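Local coordinates for protein laccase (Botrytis aclada, PDB 3SQR) that oxidises phenolic substrates such as hydroquinones at a type 1 copper and reduces dioxygen to water, probably serving lignin breakdown and detoxification of its products, at residues S395-F398 and W404-N407; F211-T216 and I528-S533; Y387-E392 and D480-D485; G220-L225 and G271-F276. All coordinates share one frame; numbering follows the deposited sequence.

Contact 1: residues S395-F398 and W404-N407; sequences SSAF and WTIN. With NAG (2-acetamido-2-deoxy-beta-D-glucopyranose), chain I.
The indole of Trp404 meets the neighbouring strand at its rim: the carbonyl oxygen of Ser395 lies at the ring edge near the ring plane, 3.6 Å from CE3, while CB of Ser396 approaches the same carbon obliquely. Away from the strand, the indole packs beside the type 1 copper site, where it meets the ring of His531 with the planes at about 55° and His463 edge-to-face. Trp404 and Ser396 project from the same face of the sheet, and a chi1 of -56°, with CG beside the backbone N, sets the indole's direction over it. On the other face a beta-branched residue suits the strand: Thr405 OG1 lies 3.5 Å from CB of Ser395, and Thr405 CG2 against the methyl of Ala397.

Residues 395-398 and 404-406 are the arms of an antiparallel hairpin. Ser395 and Thr405 form its hydrogen-bonded pair: Ser395 N gives to Thr405 O at 2.9 Å, and Thr405 N gives to Ser395 O at 2.8 Å with 168° at the hydrogen. Ser396 and Trp404 are the adjoining non-hydrogen-bonded pair. Beyond the hairpin, Asn407 ND2 carries an N-linked sugar, bonded to its C1. Two backbone bonds, nearly straight at the hydrogens, thus hold the arms together, which probably helps to place the indole beside two histidine ligands of the type 1 copper.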
# COMPACT_ATOMS: atom_id res chain seq x y z
N SER A 395 -16.97 -10.71 8.78
CA SER A 395 -17.08 -12.10 9.13
C SER A 395 -16.49 -12.96 8.01
O SER A 395 -15.81 -12.43 7.12
CB SER A 395 -18.56 -12.44 9.42
OG SER A 395 -18.61 -13.71 10.03
N SER A 396 -16.70 -14.26 8.07
CA SER A 396 -16.28 -15.13 7.00
C SER A 396 -17.33 -16.16 6.65
O SER A 396 -18.25 -16.41 7.44
CB SER A 396 -14.97 -15.81 7.35
OG SER A 396 -15.16 -16.68 8.44
N ALA A 397 -17.18 -16.76 5.49
CA ALA A 397 -18.13 -17.77 5.01
C ALA A 397 -17.36 -18.65 4.07
O ALA A 397 -16.18 -18.39 3.79
CB ALA A 397 -19.32 -17.15 4.32
N PHE A 398 -17.98 -19.74 3.65
CA PHE A 398 -17.33 -20.63 2.72
C PHE A 398 -18.34 -20.89 1.63
O PHE A 398 -19.44 -21.40 1.89
CB PHE A 398 -16.87 -21.91 3.42
CG PHE A 398 -15.82 -22.65 2.64
CD1 PHE A 398 -16.18 -23.40 1.50
CD2 PHE A 398 -14.48 -22.61 3.02
CE1 PHE A 398 -15.22 -24.08 0.76
CE2 PHE A 398 -13.50 -23.28 2.29
CZ PHE A 398 -13.87 -24.03 1.15
N TRP A 404 -14.28 -13.70 2.93
CA TRP A 404 -14.60 -12.71 3.96
C TRP A 404 -15.88 -11.98 3.56
O TRP A 404 -16.09 -11.71 2.36
CB TRP A 404 -13.46 -11.69 4.12
CG TRP A 404 -12.14 -12.30 4.41
CD1 TRP A 404 -11.21 -12.64 3.50
CD2 TRP A 404 -11.65 -12.75 5.68
NE1 TRP A 404 -10.13 -13.21 4.13
CE2 TRP A 404 -10.37 -13.30 5.46
CE3 TRP A 404 -12.18 -12.75 6.98
CZ2 TRP A 404 -9.61 -13.85 6.47
CZ3 TRP A 404 -11.40 -13.29 8.00
CH2 TRP A 404 -10.13 -13.83 7.73
N THR A 405 -16.66 -11.54 4.55
CA THR A 405 -17.84 -10.81 4.27
C THR A 405 -17.86 -9.54 5.08
O THR A 405 -17.29 -9.44 6.14
CB THR A 405 -19.12 -11.66 4.60
OG1 THR A 405 -19.06 -11.96 6.00
CG2 THR A 405 -19.17 -12.97 3.74
N ILE A 406 -18.51 -8.55 4.50
CA ILE A 406 -18.79 -7.26 5.11
C ILE A 406 -20.30 -7.13 5.11
O ILE A 406 -20.95 -7.10 4.04
CB ILE A 406 -18.25 -6.15 4.26
CG1 ILE A 406 -16.78 -6.45 3.92
CG2 ILE A 406 -18.39 -4.81 5.03
CD1 ILE A 406 -15.82 -5.77 4.81
N ASN A 407 -20.85 -7.08 6.30
CA ASN A 407 -22.28 -7.22 6.52
C ASN A 407 -22.87 -8.28 5.65
O ASN A 407 -23.81 -8.05 4.88
CB ASN A 407 -22.94 -5.87 6.30
CG ASN A 407 -22.92 -5.07 7.52
OD1 ASN A 407 -21.91 -4.98 8.19
ND2 ASN A 407 -24.04 -4.45 7.83
C1 NAG I . -24.15 -3.68 9.03
C2 NAG I . -24.91 -2.37 8.90
C3 NAG I . -25.06 -1.75 10.28
C4 NAG I . -25.69 -2.73 11.25
C5 NAG I . -24.79 -3.96 11.32
C6 NAG I . -25.32 -5.01 12.31
C7 NAG I . -24.75 -1.08 6.79
C8 NAG I . -24.02 -0.03 5.98
N2 NAG I . -24.28 -1.38 7.99
O3 NAG I . -25.88 -0.62 10.12
O4 NAG I . -25.75 -2.14 12.53
O5 NAG I . -24.79 -4.51 10.00
O6 NAG I . -26.61 -5.37 11.87
O7 NAG I . -25.74 -1.61 6.31

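Contact 2: residues F211-T216 and I528-S533; sequences FEIWDT and IAWHAS. With CU (copper (II) ion), chain D; NAG (2-acetamido-2-deoxy-beta-D-glucopyranose), chain B; BMA (beta-D-mannopyranose), chain C; NAG (2-acetamido-2-deoxy-beta-D-glucopyranose), chain E.
The short helix 529-533, which carries a ligand of the type 1 copper, packs against helix 210-217 of the preceding cupredoxin-like domain. Two tryptophans do most of the work. Their six-membered rings meet rim to rim, Trp214 CE3 lying 3.8 Å from Trp530 CE3, and the side chains run antiparallel alongside one another. A chi1 of 159° swings Trp214 CG away from its N and carries the indole on to Ser533, whose CB is 3.7 Å from Trp214 CH2. CG1 of Ile213 reaches the edge of the other indole, 4.0 Å from Trp530 CH2. Large flat side chains suit this place, since the helix axes are 11.7 Å apart.

The polar ends look elsewhere: Trp214 NE1 gives its hydrogen to Asp576 O, and Ser533 OG is hydrogen-bonded to Asp577 OD2, so the C-terminal tail joins the interface. Asp215 OD2 accepts a 2.9 Å hydrogen bond from O6 of an N-glycan sugar. His531 binds copper through ND1 at 2.0 Å, with Ile528 CG2 over one face of its imidazole; Cys526 and His463 are the other protein ligands. The Cys-His pair, separated by a short loop and a helical turn, is typical of the type 1 site of multicopper oxidases.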
# COMPACT_ATOMS: atom_id res chain seq x y z
N PHE A 211 -0.09 -17.09 -8.20
CA PHE A 211 -1.24 -17.65 -8.92
C PHE A 211 -1.26 -19.18 -8.92
O PHE A 211 -2.33 -19.79 -9.16
CB PHE A 211 -1.37 -17.12 -10.34
CG PHE A 211 -1.65 -15.66 -10.40
CD1 PHE A 211 -2.92 -15.19 -10.11
CD2 PHE A 211 -0.65 -14.77 -10.72
CE1 PHE A 211 -3.21 -13.88 -10.13
CE2 PHE A 211 -0.91 -13.40 -10.75
CZ PHE A 211 -2.20 -12.95 -10.49
N GLU A 212 -0.11 -19.78 -8.65
CA GLU A 212 -0.04 -21.24 -8.49
C GLU A 212 -0.53 -21.74 -7.15
O GLU A 212 -0.89 -22.94 -6.99
CB GLU A 212 1.38 -21.70 -8.74
CG GLU A 212 1.71 -21.40 -10.19
CD GLU A 212 2.64 -22.35 -10.85
OE1 GLU A 212 3.66 -22.72 -10.22
OE2 GLU A 212 2.38 -22.64 -12.06
N ILE A 213 -0.57 -20.85 -6.17
CA ILE A 213 -0.90 -21.25 -4.83
C ILE A 213 -2.23 -20.69 -4.35
O ILE A 213 -2.64 -20.95 -3.21
CB ILE A 213 0.26 -20.94 -3.87
CG1 ILE A 213 0.80 -19.56 -4.10
CG2 ILE A 213 1.48 -21.84 -4.22
CD1 ILE A 213 1.99 -19.21 -3.22
N TRP A 214 -2.91 -19.91 -5.20
CA TRP A 214 -4.16 -19.28 -4.80
C TRP A 214 -5.23 -20.35 -4.53
O TRP A 214 -6.03 -20.23 -3.60
CB TRP A 214 -4.63 -18.33 -5.90
CG TRP A 214 -6.07 -17.97 -5.93
CD1 TRP A 214 -6.93 -18.25 -6.93
CD2 TRP A 214 -6.84 -17.31 -4.91
NE1 TRP A 214 -8.17 -17.81 -6.63
CE2 TRP A 214 -8.15 -17.21 -5.40
CE3 TRP A 214 -6.56 -16.78 -3.67
CZ2 TRP A 214 -9.18 -16.62 -4.67
CZ3 TRP A 214 -7.60 -16.23 -2.94
CH2 TRP A 214 -8.87 -16.10 -3.47
N ASP A 215 -5.27 -21.39 -5.36
CA ASP A 215 -6.29 -22.42 -5.11
C ASP A 215 -6.12 -23.10 -3.75
O ASP A 215 -7.12 -23.40 -3.06
CB ASP A 215 -6.37 -23.42 -6.28
CG ASP A 215 -6.94 -22.81 -7.51
OD1 ASP A 215 -7.95 -22.09 -7.42
OD2 ASP A 215 -6.40 -23.05 -8.61
N THR A 216 -4.89 -23.30 -3.30
CA THR A 216 -4.66 -23.75 -1.92
C THR A 216 -4.99 -22.63 -0.93
O THR A 216 -5.70 -22.85 0.06
CB THR A 216 -3.23 -24.18 -1.69
OG1 THR A 216 -2.91 -25.19 -2.65
CG2 THR A 216 -3.02 -24.69 -0.25
N ILE A 528 -4.05 -7.40 2.76
CA ILE A 528 -3.49 -8.75 2.69
C ILE A 528 -4.08 -9.32 1.38
O ILE A 528 -5.30 -9.38 1.22
CB ILE A 528 -3.87 -9.60 3.90
CG1 ILE A 528 -3.21 -9.09 5.17
CG2 ILE A 528 -3.50 -11.11 3.61
CD1 ILE A 528 -3.77 -9.71 6.50
N ALA A 529 -3.22 -9.61 0.41
CA ALA A 529 -3.68 -9.87 -0.91
C ALA A 529 -4.65 -11.03 -0.94
O ALA A 529 -5.64 -10.96 -1.65
CB ALA A 529 -2.47 -10.12 -1.90
N TRP A 530 -4.37 -12.08 -0.16
CA TRP A 530 -5.33 -13.18 -0.07
C TRP A 530 -6.69 -12.71 0.38
O TRP A 530 -7.68 -13.16 -0.21
CB TRP A 530 -4.86 -14.28 0.84
CG TRP A 530 -3.44 -14.73 0.62
CD1 TRP A 530 -2.45 -14.69 1.51
CD2 TRP A 530 -2.91 -15.35 -0.56
NE1 TRP A 530 -1.32 -15.25 0.98
CE2 TRP A 530 -1.60 -15.69 -0.28
CE3 TRP A 530 -3.48 -15.76 -1.78
CZ2 TRP A 530 -0.79 -16.35 -1.20
CZ3 TRP A 530 -2.69 -16.40 -2.68
CH2 TRP A 530 -1.35 -16.67 -2.38
N HIS A 531 -6.73 -11.81 1.37
CA HIS A 531 -8.00 -11.36 1.96
C HIS A 531 -8.75 -10.47 0.98
O HIS A 531 -9.95 -10.63 0.80
CB HIS A 531 -7.76 -10.64 3.28
CG HIS A 531 -7.20 -11.54 4.34
ND1 HIS A 531 -6.94 -11.13 5.61
CD2 HIS A 531 -6.80 -12.84 4.28
CE1 HIS A 531 -6.45 -12.14 6.31
NE2 HIS A 531 -6.38 -13.20 5.53
N ALA A 532 -8.03 -9.61 0.29
CA ALA A 532 -8.63 -8.83 -0.78
C ALA A 532 -9.25 -9.72 -1.83
O ALA A 532 -10.38 -9.52 -2.25
CB ALA A 532 -7.56 -7.85 -1.43
N SER A 533 -8.49 -10.72 -2.25
CA SER A 533 -8.97 -11.67 -3.27
C SER A 533 -10.18 -12.51 -2.79
O SER A 533 -11.08 -12.85 -3.62
CB SER A 533 -7.85 -12.58 -3.67
OG SER A 533 -7.08 -11.93 -4.64
CU CU D . -7.25 -9.20 6.13
C1 NAG B . -3.00 -19.73 -13.23
C2 NAG B . -1.89 -20.63 -12.76
C3 NAG B . -2.37 -22.07 -12.63
C4 NAG B . -3.71 -22.13 -11.88
C5 NAG B . -4.70 -21.15 -12.46
C6 NAG B . -6.08 -21.09 -11.79
C7 NAG B . 0.37 -20.02 -13.49
C8 NAG B . 1.38 -20.08 -14.62
N2 NAG B . -0.80 -20.56 -13.73
O3 NAG B . -1.38 -22.72 -11.90
O4 NAG B . -4.28 -23.43 -11.95
O5 NAG B . -4.08 -19.86 -12.36
O6 NAG B . -5.86 -20.85 -10.43
O7 NAG B . 0.62 -19.55 -12.41
C1 BMA C . -4.19 -24.07 -10.68
C2 BMA C . -5.17 -25.24 -10.73
C3 BMA C . -4.92 -26.08 -9.49
C4 BMA C . -3.47 -26.50 -9.27
C5 BMA C . -2.43 -25.36 -9.42
C6 BMA C . -1.03 -25.79 -9.90
O2 BMA C . -4.89 -25.95 -11.93
O3 BMA C . -5.81 -27.18 -9.55
O4 BMA C . -3.38 -26.99 -7.96
O5 BMA C . -2.87 -24.49 -10.46
O6 BMA C . -0.22 -26.77 -9.27
C1 NAG E . -3.44 -14.57 -14.63
C2 NAG E . -4.57 -15.51 -14.30
C3 NAG E . -4.26 -16.71 -13.42
C4 NAG E . -3.09 -17.43 -14.03
C5 NAG E . -1.96 -16.43 -14.36
C6 NAG E . -0.86 -17.04 -15.22
C7 NAG E . -6.59 -14.12 -14.62
C8 NAG E . -7.74 -13.51 -13.86
N2 NAG E . -5.75 -14.82 -13.84
O3 NAG E . -5.44 -17.49 -13.32
O4 NAG E . -2.54 -18.38 -13.18
O5 NAG E . -2.39 -15.33 -15.12
O6 NAG E . 0.32 -16.30 -15.02
O7 NAG E . -6.51 -13.97 -15.84

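Contact 3: residues Y387-E392 and D480-D485; sequences YSLVDE and DVFNSD. With NAG (2-acetamido-2-deoxy-beta-D-glucopyranose), chain I.
Asp391 and Phe482 lie with their flat groups nearly parallel, the carboxylate and ring planes only 9° apart, yet neither is squarely stacked on the other. OD1 of Asp391 approaches the ring obliquely, 3.6 Å from Phe482 CD2 and 3.7 Å from its CE2. Both side chains set out toward the opposite segment, and a first torsion close to 180° (chi1 171° for Asp391 and -179° for Phe482) extends each away from its own backbone N. Two residues earlier on the strand, Leu389 points the same way, as alternation in a strand requires, and its CD1 comes within 4.4 Å of Phe482 CZ, again obliquely. The phenyl ring thus meets the carboxylate oxygen along its CD2-CE2 side and the methyl at CZ; a ring of this size is large enough to span both Leu389 and Asp391.

On the loop, backbone Ser484 N lies 3.8 Å above one face of the phenyl, offset toward the rim. Asn483 OD1 accepts from Asp485 N at 2.8 Å in an Asx turn, which helps shape the chain just after Phe482. The backbone of Asp391 has a task of its own, its carbonyl O accepting a 2.6 Å hydrogen bond from N2 of the sugar on Asn407.

Nearby Glu454 OE2 lies close to Asp391 OD1, an approach of like charges that might raise the affinity of one carboxylate for a proton. Strand 387-398 pairs here with strand 448-455, and the loop after strand 472-478 folds Phe482 onto that sheet, where Tyr509 of strand 509-515 meets the ring edge-to-face.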
# COMPACT_ATOMS: atom_id res chain seq x y z
N TYR A 387 -20.27 14.39 11.77
CA TYR A 387 -20.30 13.22 10.93
C TYR A 387 -21.56 12.36 10.95
O TYR A 387 -22.41 12.43 11.88
CB TYR A 387 -19.06 12.37 11.29
CG TYR A 387 -19.08 11.77 12.66
CD1 TYR A 387 -19.78 10.59 12.93
CD2 TYR A 387 -18.41 12.38 13.72
CE1 TYR A 387 -19.79 10.03 14.22
CE2 TYR A 387 -18.41 11.86 14.99
CZ TYR A 387 -19.10 10.69 15.26
OH TYR A 387 -19.08 10.20 16.57
N SER A 388 -21.72 11.54 9.92
CA SER A 388 -22.63 10.41 9.96
C SER A 388 -21.78 9.15 10.17
O SER A 388 -20.64 9.10 9.71
CB SER A 388 -23.43 10.27 8.69
OG SER A 388 -22.65 9.70 7.65
N LEU A 389 -22.31 8.20 10.94
CA LEU A 389 -21.58 6.99 11.26
C LEU A 389 -22.07 5.82 10.43
O LEU A 389 -23.26 5.54 10.32
CB LEU A 389 -21.72 6.69 12.75
CG LEU A 389 -20.70 5.61 13.18
CD1 LEU A 389 -20.09 5.90 14.53
CD2 LEU A 389 -21.33 4.25 13.05
N VAL A 390 -21.16 5.11 9.81
CA VAL A 390 -21.53 3.93 9.07
C VAL A 390 -20.81 2.79 9.74
O VAL A 390 -19.63 2.89 10.00
CB VAL A 390 -21.11 4.02 7.60
CG1 VAL A 390 -21.17 2.67 6.93
CG2 VAL A 390 -21.98 5.06 6.84
N ASP A 391 -21.53 1.70 10.00
CA ASP A 391 -20.95 0.58 10.72
C ASP A 391 -21.02 -0.63 9.83
O ASP A 391 -22.05 -0.93 9.21
CB ASP A 391 -21.68 0.29 12.07
CG ASP A 391 -21.19 -1.04 12.72
OD1 ASP A 391 -20.13 -1.00 13.33
OD2 ASP A 391 -21.84 -2.09 12.57
N GLU A 392 -19.90 -1.33 9.73
CA GLU A 392 -19.85 -2.55 8.99
C GLU A 392 -19.02 -3.59 9.76
O GLU A 392 -18.16 -3.25 10.56
CB GLU A 392 -19.31 -2.31 7.59
CG GLU A 392 -20.38 -1.55 6.72
CD GLU A 392 -20.21 -1.76 5.30
OE1 GLU A 392 -19.05 -1.67 4.81
OE2 GLU A 392 -21.25 -1.98 4.64
N ASP A 480 -11.31 -4.14 21.24
CA ASP A 480 -12.51 -4.43 22.02
C ASP A 480 -13.67 -4.47 21.09
O ASP A 480 -13.55 -4.22 19.87
CB ASP A 480 -12.69 -3.42 23.16
CG ASP A 480 -13.39 -4.07 24.42
OD1 ASP A 480 -14.04 -5.16 24.36
OD2 ASP A 480 -13.30 -3.44 25.48
N VAL A 481 -14.81 -4.81 21.65
CA VAL A 481 -16.05 -4.90 20.91
C VAL A 481 -16.60 -3.48 20.78
O VAL A 481 -16.68 -2.76 21.78
CB VAL A 481 -17.01 -5.87 21.63
CG1 VAL A 481 -18.43 -5.77 21.10
CG2 VAL A 481 -16.46 -7.35 21.46
N PHE A 482 -17.03 -3.13 19.57
CA PHE A 482 -17.63 -1.82 19.31
C PHE A 482 -19.01 -1.83 19.92
O PHE A 482 -19.81 -2.75 19.67
CB PHE A 482 -17.82 -1.61 17.84
CG PHE A 482 -18.43 -0.27 17.48
CD1 PHE A 482 -17.77 0.87 17.77
CD2 PHE A 482 -19.64 -0.20 16.85
CE1 PHE A 482 -18.31 2.09 17.38
CE2 PHE A 482 -20.17 1.03 16.45
CZ PHE A 482 -19.51 2.14 16.76
N ASN A 483 -19.29 -0.78 20.67
CA ASN A 483 -20.63 -0.55 21.25
C ASN A 483 -21.14 0.74 20.64
O ASN A 483 -20.60 1.81 20.95
CB ASN A 483 -20.45 -0.37 22.76
CG ASN A 483 -21.76 -0.11 23.48
OD1 ASN A 483 -22.62 0.61 22.99
ND2 ASN A 483 -21.89 -0.72 24.65
N SER A 484 -22.15 0.64 19.79
CA SER A 484 -22.63 1.80 19.04
C SER A 484 -23.14 2.91 19.93
O SER A 484 -23.13 4.06 19.51
CB SER A 484 -23.68 1.41 18.00
OG SER A 484 -24.77 0.71 18.63
N ASP A 485 -23.54 2.60 21.17
CA ASP A 485 -23.96 3.64 22.15
C ASP A 485 -22.87 4.24 22.98
O ASP A 485 -23.09 5.31 23.54
CB ASP A 485 -24.97 3.10 23.17
CG ASP A 485 -26.19 2.46 22.53
OD1 ASP A 485 -26.73 3.03 21.56
OD2 ASP A 485 -26.62 1.40 23.04
C1 NAG I . -24.15 -3.68 9.03
C2 NAG I . -24.91 -2.37 8.90
C3 NAG I . -25.06 -1.75 10.28
C4 NAG I . -25.69 -2.73 11.25
C5 NAG I . -24.79 -3.96 11.32
C6 NAG I . -25.32 -5.01 12.31
C7 NAG I . -24.75 -1.08 6.79
C8 NAG I . -24.02 -0.03 5.98
N2 NAG I . -24.28 -1.38 7.99
O3 NAG I . -25.88 -0.62 10.12
O4 NAG I . -25.75 -2.14 12.53
O5 NAG I . -24.79 -4.51 10.00
O6 NAG I . -26.61 -5.37 11.87
O7 NAG I . -25.74 -1.61 6.31

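Contact 4: residues G220-L225 and G271-F276; sequences GAPPAL and GIDSHF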
# COMPACT_ATOMS: atom_id res chain seq x y z
N GLY A 220 -8.53 -21.23 2.85
CA GLY A 220 -8.65 -20.43 4.09
C GLY A 220 -7.36 -19.99 4.73
O GLY A 220 -7.32 -19.02 5.54
N ALA A 221 -6.28 -20.70 4.47
CA ALA A 221 -5.04 -20.46 5.20
C ALA A 221 -4.02 -19.90 4.21
O ALA A 221 -3.73 -20.52 3.24
CB ALA A 221 -4.54 -21.75 5.77
N PRO A 222 -3.46 -18.72 4.48
CA PRO A 222 -2.38 -18.24 3.63
C PRO A 222 -1.19 -19.19 3.74
O PRO A 222 -0.87 -19.64 4.81
CB PRO A 222 -2.03 -16.90 4.25
CG PRO A 222 -3.31 -16.41 4.80
CD PRO A 222 -3.80 -17.71 5.49
N PRO A 223 -0.58 -19.54 2.61
CA PRO A 223 0.62 -20.37 2.73
C PRO A 223 1.82 -19.66 3.35
O PRO A 223 1.94 -18.44 3.20
CB PRO A 223 0.95 -20.73 1.29
CG PRO A 223 0.38 -19.65 0.47
CD PRO A 223 -0.93 -19.24 1.21
N ALA A 224 2.67 -20.41 4.03
CA ALA A 224 4.01 -19.94 4.40
C ALA A 224 4.79 -19.87 3.10
O ALA A 224 4.86 -20.85 2.34
CB ALA A 224 4.70 -20.88 5.37
N LEU A 225 5.28 -18.67 2.78
CA LEU A 225 6.07 -18.50 1.56
C LEU A 225 7.51 -18.80 1.86
O LEU A 225 7.97 -18.89 3.02
CB LEU A 225 5.89 -17.08 0.99
CG LEU A 225 4.44 -16.73 0.66
CD1 LEU A 225 4.34 -15.36 0.04
CD2 LEU A 225 3.77 -17.79 -0.22
N GLY A 271 4.25 -6.79 1.10
CA GLY A 271 4.13 -8.20 1.07
C GLY A 271 2.70 -8.61 0.78
O GLY A 271 1.78 -7.77 0.81
N ILE A 272 2.54 -9.87 0.40
CA ILE A 272 1.23 -10.51 0.15
C ILE A 272 0.54 -10.68 1.49
O ILE A 272 -0.65 -10.43 1.64
CB ILE A 272 1.50 -11.92 -0.49
CG1 ILE A 272 2.01 -11.75 -1.90
CG2 ILE A 272 0.27 -12.84 -0.47
CD1 ILE A 272 2.68 -13.04 -2.41
N ASP A 273 1.30 -11.13 2.46
CA ASP A 273 0.76 -11.36 3.82
C ASP A 273 1.87 -11.38 4.80
O ASP A 273 2.28 -12.43 5.27
CB ASP A 273 -0.00 -12.66 3.86
CG ASP A 273 -0.89 -12.80 5.12
OD1 ASP A 273 -0.74 -12.00 6.05
OD2 ASP A 273 -1.75 -13.69 5.14
N SER A 274 2.36 -10.18 5.12
CA SER A 274 3.56 -9.99 5.91
C SER A 274 3.34 -8.86 6.84
O SER A 274 2.80 -7.84 6.43
CB SER A 274 4.78 -9.66 5.01
OG SER A 274 4.41 -8.65 4.09
N HIS A 275 3.92 -8.96 8.03
CA HIS A 275 3.95 -7.86 8.98
C HIS A 275 5.38 -7.70 9.41
O HIS A 275 6.08 -8.70 9.66
CB HIS A 275 3.09 -8.13 10.23
CG HIS A 275 2.82 -6.90 11.03
ND1 HIS A 275 3.72 -6.39 11.94
CD2 HIS A 275 1.76 -6.06 11.02
CE1 HIS A 275 3.22 -5.28 12.46
NE2 HIS A 275 2.02 -5.08 11.96
N PHE A 276 5.78 -6.46 9.51
CA PHE A 276 7.16 -6.13 9.85
C PHE A 276 7.22 -5.25 11.06
O PHE A 276 6.31 -4.51 11.37
CB PHE A 276 7.97 -5.54 8.67
CG PHE A 276 8.11 -6.49 7.51
CD1 PHE A 276 9.05 -7.51 7.52
CD2 PHE A 276 7.27 -6.38 6.42
CE1 PHE A 276 9.18 -8.38 6.49
CE2 PHE A 276 7.38 -7.25 5.37
CZ PHE A 276 8.34 -8.28 5.42
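Asp273 OD2 is met by two ring carbons of Pro222, CG at 3.2 Å and CB at 3.3 Å. These are contacts of a carboxylate oxygen with proline carbons, and the side chains cross obliquely. The chi1 of Asp273, -165°, stretches the carboxylate out toward the proline. Proline suits the spot because its compact, rigid ring offers two adjacent carbons without adding a donor of its own.

Further along, Leu225 and Ile272 meet at about a right angle through their terminal methyls, CD1 to CD1 at 3.8 Å, an apolar touch appropriate to two buried branched side chains. The loop holding Ile272 is secured by Asp204, whose two carboxylate oxygens accept from the backbone N of Ile272 and of Asp273. Trp530 of helix 529-533 also packs on Pro222, Ile272 and Asp273.

Pro222 lies about 4 Å from the side chain of His531, and Asp273 about 7 Å from the copper, nearest atoms in both cases. Both loops thus lie at the boundary of the second and third cupredoxin-like domains, near the type 1 copper, where the substrate pocket probably opens, as is usual in laccases.

Along the chain, the first segment met is 211-216, but its partner 528-533 comes last, so contact 2 closes a loop of more than three hundred residues that encloses the other three. Contact 4 closes first inside it, joining 220-225 to 271-276 within the second domain. Contact 3 then opens at 387-392 and closes at 480-485; the hairpin of contact 1 is nested within that loop and shares strand 387-398 with it. None cross. Contacts 1 and 2 meet where Trp404 touches His531, and contacts 2 and 4 where Ala529 N probably bonds Ile272 O, so three converge around the type 1 copper, whereas contact 3 ties the N-terminal end of strand 387-398 to the loop after strand 472-478.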